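Local coordinates for restriction endonuclease THAI (Thermoplasma acidophilum, PDB 3NDH), which cleaves double-stranded DNA at a specific sequence as a restriction endonuclease, intercalating into the duplex without flipping bases out, at residues I101-G106 and I137-N142; G148-P153 and S200-W205. All coordinates share one frame; numbering follows the deposited sequence. Where two conformers were deposited one is given.

From the N terminus, strand 97-105 leads through helix 120-129 to strand 135-141, and contact 1 closes this beta-alpha-beta unit by pairing 101-106 with 137-142 in parallel. The chain then turns back into strand 146-152, the antiparallel neighbour of 135-141. After helices 154-164 and 186-194 it returns as strand 199-204, and contact 2 closes that longer excursion by pairing 148-153 with 200-205. The two closures are in series, neither nested nor crossed. Bonds from H140 N to G148 O and from Y150 N to L138 O, both 2.8 Å and probably hydrogen bonds, join them, so one mixed sheet runs from the sodium and DNA side to outermost strand 199-204.

Contact 1: I101-G106 and I137-N142. With NA (sodium ion), chain E; nucleotides of chain C.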
loop_
_atom_site.group_PDB
_atom_site.type_symbol
_atom_site.label_atom_id
_atom_site.label_comp_id
_atom_site.label_asym_id
_atom_site.label_seq_id
_atom_site.Cartn_x
_atom_site.Cartn_y
_atom_site.Cartn_z
ATOM N N ILE A 101 9.764 -3.748 11.383
ATOM C CA ILE A 101 9.782 -2.301 11.299
ATOM C C ILE A 101 8.351 -1.776 11.325
ATOM O O ILE A 101 7.461 -2.314 10.632
ATOM C CB ILE A 101 10.469 -1.858 9.982
ATOM C CG1 ILE A 101 11.936 -2.258 9.998
ATOM C CG2 ILE A 101 10.335 -0.362 9.766
ATOM C CD1 ILE A 101 12.598 -2.286 8.620
ATOM N N LYS A 102 8.103 -0.765 12.156
ATOM C CA LYS A 102 6.783 -0.141 12.207
ATOM C C LYS A 102 6.911 1.360 12.261
ATOM O O LYS A 102 7.831 1.900 12.872
ATOM C CB LYS A 102 5.949 -0.656 13.379
ATOM C CG LYS A 102 5.624 -2.146 13.206
ATOM C CD LYS A 102 4.646 -2.687 14.173
ATOM C CE LYS A 102 4.311 -4.134 13.826
ATOM N NZ LYS A 102 3.441 -4.355 12.616
ATOM N N THR A 103 6.001 2.037 11.566
ATOM C CA THR A 103 5.989 3.478 11.535
ATOM C C THR A 103 4.595 3.971 11.912
ATOM O O THR A 103 3.571 3.334 11.615
ATOM C CB THR A 103 6.428 4.008 10.144
ATOM O OG1 THR A 103 5.409 3.749 9.162
ATOM C CG2 THR A 103 7.787 3.399 9.730
ATOM N N ILE A 104 4.564 5.122 12.586
ATOM C CA ILE A 104 3.319 5.642 13.126
ATOM C C ILE A 104 3.448 7.145 13.329
ATOM O O ILE A 104 4.489 7.616 13.831
ATOM C CB ILE A 104 2.943 4.897 14.438
ATOM C CG1 ILE A 104 1.545 5.266 14.927
ATOM C CG2 ILE A 104 3.963 5.155 15.530
ATOM C CD1 ILE A 104 0.459 4.632 14.119
ATOM N N THR A 105 2.418 7.872 12.912
ATOM C CA THR A 105 2.366 9.321 13.063
ATOM C C THR A 105 1.423 9.726 14.192
ATOM O O THR A 105 0.314 9.199 14.318
ATOM C CB THR A 105 1.934 9.982 11.755
ATOM O OG1 THR A 105 2.829 9.598 10.705
ATOM C CG2 THR A 105 1.983 11.492 11.883
ATOM N N GLY A 106 1.852 10.687 14.993
ATOM C CA GLY A 106 0.985 11.229 16.041
ATOM C C GLY A 106 1.787 11.822 17.157
ATOM O O GLY A 106 2.986 11.613 17.227
ATOM N N ILE A 137 12.076 -2.111 15.240
ATOM C CA ILE A 137 12.461 -0.724 14.981
ATOM C C ILE A 137 11.155 0.037 14.741
ATOM O O ILE A 137 10.434 -0.230 13.781
ATOM C CB ILE A 137 13.401 -0.555 13.777
ATOM C CG1 ILE A 137 14.727 -1.281 14.034
ATOM C CG2 ILE A 137 13.660 0.948 13.502
ATOM C CD1 ILE A 137 15.666 -1.304 12.802
ATOM N N LEU A 138 10.817 0.926 15.681
ATOM C CA LEU A 138 9.610 1.726 15.652
ATOM C C LEU A 138 9.962 3.178 15.376
ATOM O O LEU A 138 10.715 3.765 16.111
ATOM C CB LEU A 138 8.869 1.612 16.992
ATOM C CG LEU A 138 7.602 2.462 17.142
ATOM C CD1 LEU A 138 6.492 1.962 16.276
ATOM C CD2 LEU A 138 7.174 2.518 18.623
ATOM N N VAL A 139 9.401 3.743 14.310
ATOM C CA VAL A 139 9.597 5.155 14.023
ATOM C C VAL A 139 8.339 5.926 14.382
ATOM O O VAL A 139 7.270 5.721 13.810
ATOM C CB VAL A 139 9.912 5.407 12.544
ATOM C CG1 VAL A 139 10.365 6.852 12.364
ATOM C CG2 VAL A 139 10.968 4.447 12.023
ATOM N N HIS A 140 8.492 6.794 15.377
ATOM C CA HIS A 140 7.433 7.682 15.811
ATOM C C HIS A 140 7.616 9.033 15.131
ATOM O O HIS A 140 8.519 9.780 15.449
ATOM C CB HIS A 140 7.471 7.807 17.324
ATOM C CG HIS A 140 6.582 8.868 17.866
ATOM N ND1 HIS A 140 6.872 9.557 19.022
ATOM C CD2 HIS A 140 5.406 9.353 17.418
ATOM C CE1 HIS A 140 5.910 10.433 19.256
ATOM N NE2 HIS A 140 5.009 10.332 18.298
ATOM N N ILE A 141 6.712 9.299 14.189
ATOM C CA ILE A 141 6.733 10.492 13.368
ATOM C C ILE A 141 5.794 11.499 14.002
ATOM O O ILE A 141 4.674 11.169 14.376
ATOM C CB ILE A 141 6.238 10.177 11.953
ATOM C CG1 ILE A 141 7.026 9.024 11.344
ATOM C CG2 ILE A 141 6.282 11.406 11.036
ATOM C CD1 ILE A 141 6.333 8.427 10.143
ATOM N N ASN A 142 6.235 12.743 14.082
ATOM C CA ASN A 142 5.479 13.804 14.730
ATOM C C ASN A 142 5.846 15.104 14.040
ATOM O O ASN A 142 6.691 15.834 14.523
ATOM C CB ASN A 142 5.792 13.796 16.227
ATOM C CG ASN A 142 4.864 14.653 17.041
ATOM O OD1 ASN A 142 3.805 15.086 16.568
ATOM N ND2 ASN A 142 5.254 14.901 18.296
HETATM NA NA NA E . 6.358 -3.773 9.393
ATOM P P DG C 8 3.640 0.496 8.858
ATOM O OP1 DG C 8 4.983 0.995 9.242
ATOM O OP2 DG C 8 2.970 -0.537 9.691
ATOM O "O5'" DG C 8 2.663 1.754 8.745
ATOM C "C5'" DG C 8 1.258 1.646 9.007
ATOM C "C4'" DG C 8 0.576 2.963 8.708
ATOM O "O4'" DG C 8 -0.852 2.779 8.552
ATOM C "C3'" DG C 8 0.743 4.070 9.751
ATOM O "O3'" DG C 8 0.831 5.314 9.035
ATOM C "C2'" DG C 8 -0.548 3.955 10.548
ATOM C "C1'" DG C 8 -1.539 3.658 9.437
ATOM N N9 DG C 8 -2.774 3.003 9.843
ATOM C C8 DG C 8 -2.937 2.039 10.811
ATOM N N7 DG C 8 -4.170 1.628 10.921
ATOM C C5 DG C 8 -4.865 2.371 9.974
ATOM C C6 DG C 8 -6.245 2.365 9.622
ATOM O O6 DG C 8 -7.165 1.695 10.109
ATOM N N1 DG C 8 -6.512 3.264 8.593
ATOM C C2 DG C 8 -5.577 4.069 7.986
ATOM N N2 DG C 8 -6.023 4.864 7.002
ATOM N N3 DG C 8 -4.299 4.095 8.317
ATOM C C4 DG C 8 -4.016 3.223 9.306
ATOM P P DA C 9 0.955 6.723 9.820
ATOM O OP1 DA C 9 2.267 7.327 9.475
ATOM O OP2 DA C 9 0.590 6.533 11.259
ATOM O "O5'" DA C 9 -0.197 7.577 9.117
ATOM C "C5'" DA C 9 -0.344 7.561 7.689
ATOM C "C4'" DA C 9 -1.650 8.204 7.263
ATOM O "O4'" DA C 9 -2.777 7.400 7.683
ATOM C "C3'" DA C 9 -1.924 9.607 7.802
ATOM O "O3'" DA C 9 -2.595 10.378 6.794
ATOM C "C2'" DA C 9 -2.835 9.333 8.989
ATOM C "C1'" DA C 9 -3.680 8.194 8.448
ATOM N N9 DA C 9 -4.280 7.325 9.463
ATOM C C8 DA C 9 -3.631 6.703 10.499
ATOM N N7 DA C 9 -4.407 5.932 11.225
ATOM C C5 DA C 9 -5.656 6.067 10.636
ATOM C C6 DA C 9 -6.911 5.496 10.929
ATOM N N6 DA C 9 -7.124 4.627 11.922
ATOM N N1 DA C 9 -7.954 5.845 10.148
ATOM C C2 DA C 9 -7.744 6.703 9.142
ATOM N N3 DA C 9 -6.619 7.304 8.766
ATOM C C4 DA C 9 -5.598 6.938 9.559
HETATM O O HOH W 1 6.214 -5.474 11.092
HETATM O O HOH W 2 4.017 -3.068 10.083
HETATM O O HOH W 3 7.122 -2.367 7.572
#
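G106 O takes the N-H of H140 NE2 at 2.6 Å, and the donor stands 29° out of the carbonyl plane. The bond lies at the end of the parallel strand pair of a beta-alpha-beta unit, in a nuclease of the PD-(D/E)XK clan. With CG anti to the backbone N (chi1 170°), the imidazole reaches past I104 O to the loop residue G106 and holds G106 O at its edge. With an alanine here, G106 O would probably lose this donor and the loop after T105 would be freer to shift. The backbone ladder stays in step up to this point: I141 N meets I104 O at 2.8 Å, and G106 N meets I141 O at 2.9 Å.

Backbone N and hydroxyl of T103 and T105 together hold two successive phosphates of chain C. T103 N lies 2.7 Å from DG8 OP1, which T103 OG1 also bonds, while R62 NH1 hydrogen-bonds that hydroxyl. T105 OG1 sits 2.6 Å from DA9 OP1, and T105 N bonds DA9 OP2. I104 CG2 packs on L138 CD1 at 4.1 Å, whereas I104 CD1 turns to the DNA, 3.8 Å from DG8 C2'. K102, probably the lysine of the clan motif, bonds K113 O through NZ and also a sodium-bound water that donates to DG8 OP2. I101 O binds the sodium ion directly at 2.2 Å, with D91 and a DNA phosphate as further ligands.

Contact 2: G148-P153 and S200-W205; sequences GVYYIP and SIKIEW
Y150 leaves its strand on the face it shares with S200 and K202; its ring lies beside S200 and its tip nears K202. From CB the side chain swings to the side of the backbone N (chi1 -66°), and chi2 of -102° turns one ring face to S200. S200 CB lies over that face, 4.2 Å from Y150 CG, 3.7 Å from CD1 and nearly the same from CE1. At 26° off the ring normal this is a CH-pi contact, offset toward the rim. At the tip, Y150 OH comes to 4.1 Å from K202 CE in one of two modelled lysine conformers, so this last approach is doubtful. M193 of helix 186-194 also packs on the tyrosine.

The two strands pair antiparallel at the edge of the mixed sheet. V149 and I201 form a hydrogen-bonded pair, V149 N to I201 O and I201 N to V149 O each measuring 2.9 Å. Their side chains lie side by side on the reverse face, V149 CG1 meeting I201 CB at 3.7 Å, with F24 touching both. V149 CG1 also reaches I203 CD1. G148 faces K202 across a non-hydrogen-bonded pair, where a first side-chain carbon would stand 3.0 Å from I201 O. Farther along, I203 CG2 sits over the centre of one face of the W205 indole, 3.6 Å above its plane. W205 NE1 makes a weak hydrogen bond to H140 O, and G148 N, in the indole plane, is merely its neighbour at 3.8 Å.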
loop_
_atom_site.group_PDB
_atom_site.type_symbol
_atom_site.label_atom_id
_atom_site.label_comp_id
_atom_site.label_asym_id
_atom_site.label_seq_id
_atom_site.Cartn_x
_atom_site.Cartn_y
_atom_site.Cartn_z
ATOM N N GLY A 148 10.883 10.183 17.301
ATOM C CA GLY A 148 12.113 9.401 17.423
ATOM C C GLY A 148 12.016 8.068 16.739
ATOM O O GLY A 148 10.925 7.628 16.359
ATOM N N VAL A 149 13.175 7.435 16.632
ATOM C CA VAL A 149 13.242 6.061 16.193
ATOM C C VAL A 149 13.707 5.247 17.363
ATOM O O VAL A 149 14.637 5.644 18.073
ATOM C CB VAL A 149 14.121 5.859 14.947
ATOM C CG1 VAL A 149 15.501 6.356 15.130
ATOM C CG2 VAL A 149 14.146 4.385 14.534
ATOM N N TYR A 150 13.051 4.111 17.559
ATOM C CA TYR A 150 13.254 3.260 18.731
ATOM C C TYR A 150 13.653 1.868 18.319
ATOM O O TYR A 150 13.061 1.291 17.407
ATOM C CB TYR A 150 11.955 3.164 19.531
ATOM C CG TYR A 150 11.517 4.464 20.143
ATOM C CD1 TYR A 150 11.731 4.715 21.489
ATOM C CD2 TYR A 150 10.904 5.453 19.382
ATOM C CE1 TYR A 150 11.354 5.914 22.062
ATOM C CE2 TYR A 150 10.535 6.658 19.950
ATOM C CZ TYR A 150 10.744 6.870 21.287
ATOM O OH TYR A 150 10.364 8.067 21.859
ATOM N N TYR A 151 14.664 1.341 19.013
ATOM C CA TYR A 151 15.037 -0.074 18.953
ATOM C C TYR A 151 14.499 -0.730 20.224
ATOM O O TYR A 151 14.955 -0.431 21.318
ATOM C CB TYR A 151 16.564 -0.256 18.854
ATOM C CG TYR A 151 17.089 -1.635 19.199
ATOM C CD1 TYR A 151 16.394 -2.796 18.856
ATOM C CD2 TYR A 151 18.291 -1.771 19.875
ATOM C CE1 TYR A 151 16.882 -4.047 19.199
ATOM C CE2 TYR A 151 18.788 -3.016 20.213
ATOM C CZ TYR A 151 18.063 -4.144 19.860
ATOM O OH TYR A 151 18.552 -5.404 20.202
ATOM N N ILE A 152 13.499 -1.586 20.045
ATOM C CA ILE A 152 12.822 -2.254 21.141
ATOM C C ILE A 152 13.156 -3.742 21.025
ATOM O O ILE A 152 12.574 -4.439 20.200
ATOM C CB ILE A 152 11.299 -2.006 21.083
ATOM C CG1 ILE A 152 10.996 -0.492 21.058
ATOM C CG2 ILE A 152 10.643 -2.653 22.286
ATOM C CD1 ILE A 152 9.546 -0.113 20.856
ATOM N N PRO A 153 14.119 -4.219 21.825
ATOM C CA PRO A 153 14.507 -5.626 21.753
ATOM C C PRO A 153 13.335 -6.583 21.972
ATOM O O PRO A 153 12.399 -6.273 22.706
ATOM C CB PRO A 153 15.542 -5.772 22.871
ATOM C CG PRO A 153 16.067 -4.401 23.100
ATOM C CD PRO A 153 14.923 -3.475 22.804
ATOM N N SER A 200 16.915 4.714 21.654
ATOM C CA SER A 200 16.263 5.628 20.736
ATOM C C SER A 200 17.186 6.705 20.223
ATOM O O SER A 200 18.206 7.015 20.831
ATOM C CB SER A 200 15.042 6.276 21.389
ATOM O OG SER A 200 15.404 7.043 22.522
ATOM N N ILE A 201 16.794 7.257 19.081
ATOM C CA ILE A 201 17.375 8.474 18.537
ATOM C C ILE A 201 16.201 9.435 18.416
ATOM O O ILE A 201 15.254 9.180 17.664
ATOM C CB ILE A 201 18.003 8.242 17.162
ATOM C CG1 ILE A 201 19.164 7.242 17.275
ATOM C CG2 ILE A 201 18.506 9.581 16.576
ATOM C CD1 ILE A 201 19.677 6.735 15.956
ATOM N N LYS A 202 16.248 10.527 19.172
ATOM C CA LYS A 202 15.205 11.547 19.105
ATOM C C LYS A 202 15.328 12.313 17.798
ATOM O O LYS A 202 16.430 12.506 17.282
ATOM C CB LYS A 202 15.279 12.486 20.315
ATOM C CG LYS A 202 15.103 11.758 21.664
ATOM C CD LYS A 202 13.852 10.862 21.701
ATOM C CE LYS A 202 13.591 10.290 23.082
ATOM N NZ LYS A 202 14.772 9.546 23.609
ATOM N N ILE A 203 14.182 12.712 17.245
ATOM C CA ILE A 203 14.136 13.374 15.946
ATOM C C ILE A 203 13.168 14.560 15.980
ATOM O O ILE A 203 12.036 14.422 16.445
ATOM C CB ILE A 203 13.676 12.378 14.840
ATOM C CG1 ILE A 203 14.672 11.215 14.716
ATOM C CG2 ILE A 203 13.520 13.082 13.488
ATOM C CD1 ILE A 203 14.155 10.112 13.859
ATOM N N GLU A 204 13.632 15.713 15.510
ATOM C CA GLU A 204 12.757 16.853 15.278
ATOM C C GLU A 204 12.301 16.768 13.826
ATOM O O GLU A 204 13.113 16.905 12.908
ATOM C CB GLU A 204 13.492 18.168 15.548
ATOM C CG GLU A 204 12.604 19.405 15.521
ATOM C CD GLU A 204 11.574 19.434 16.630
ATOM O OE1 GLU A 204 11.830 18.871 17.714
ATOM O OE2 GLU A 204 10.512 20.053 16.417
ATOM N N TRP A 205 11.011 16.508 13.626
ATOM C CA TRP A 205 10.473 16.233 12.304
ATOM C C TRP A 205 10.152 17.522 11.570
ATOM O O TRP A 205 9.005 17.889 11.352
ATOM C CB TRP A 205 9.226 15.344 12.418
ATOM C CG TRP A 205 9.547 13.969 12.914
ATOM C CD1 TRP A 205 9.531 13.520 14.204
ATOM C CD2 TRP A 205 9.965 12.856 12.116
ATOM N NE1 TRP A 205 9.912 12.202 14.258
ATOM C CE2 TRP A 205 10.185 11.768 12.985
ATOM C CE3 TRP A 205 10.160 12.672 10.742
ATOM C CZ2 TRP A 205 10.576 10.519 12.527
ATOM C CZ3 TRP A 205 10.569 11.429 10.295
ATOM C CH2 TRP A 205 10.773 10.373 11.188
#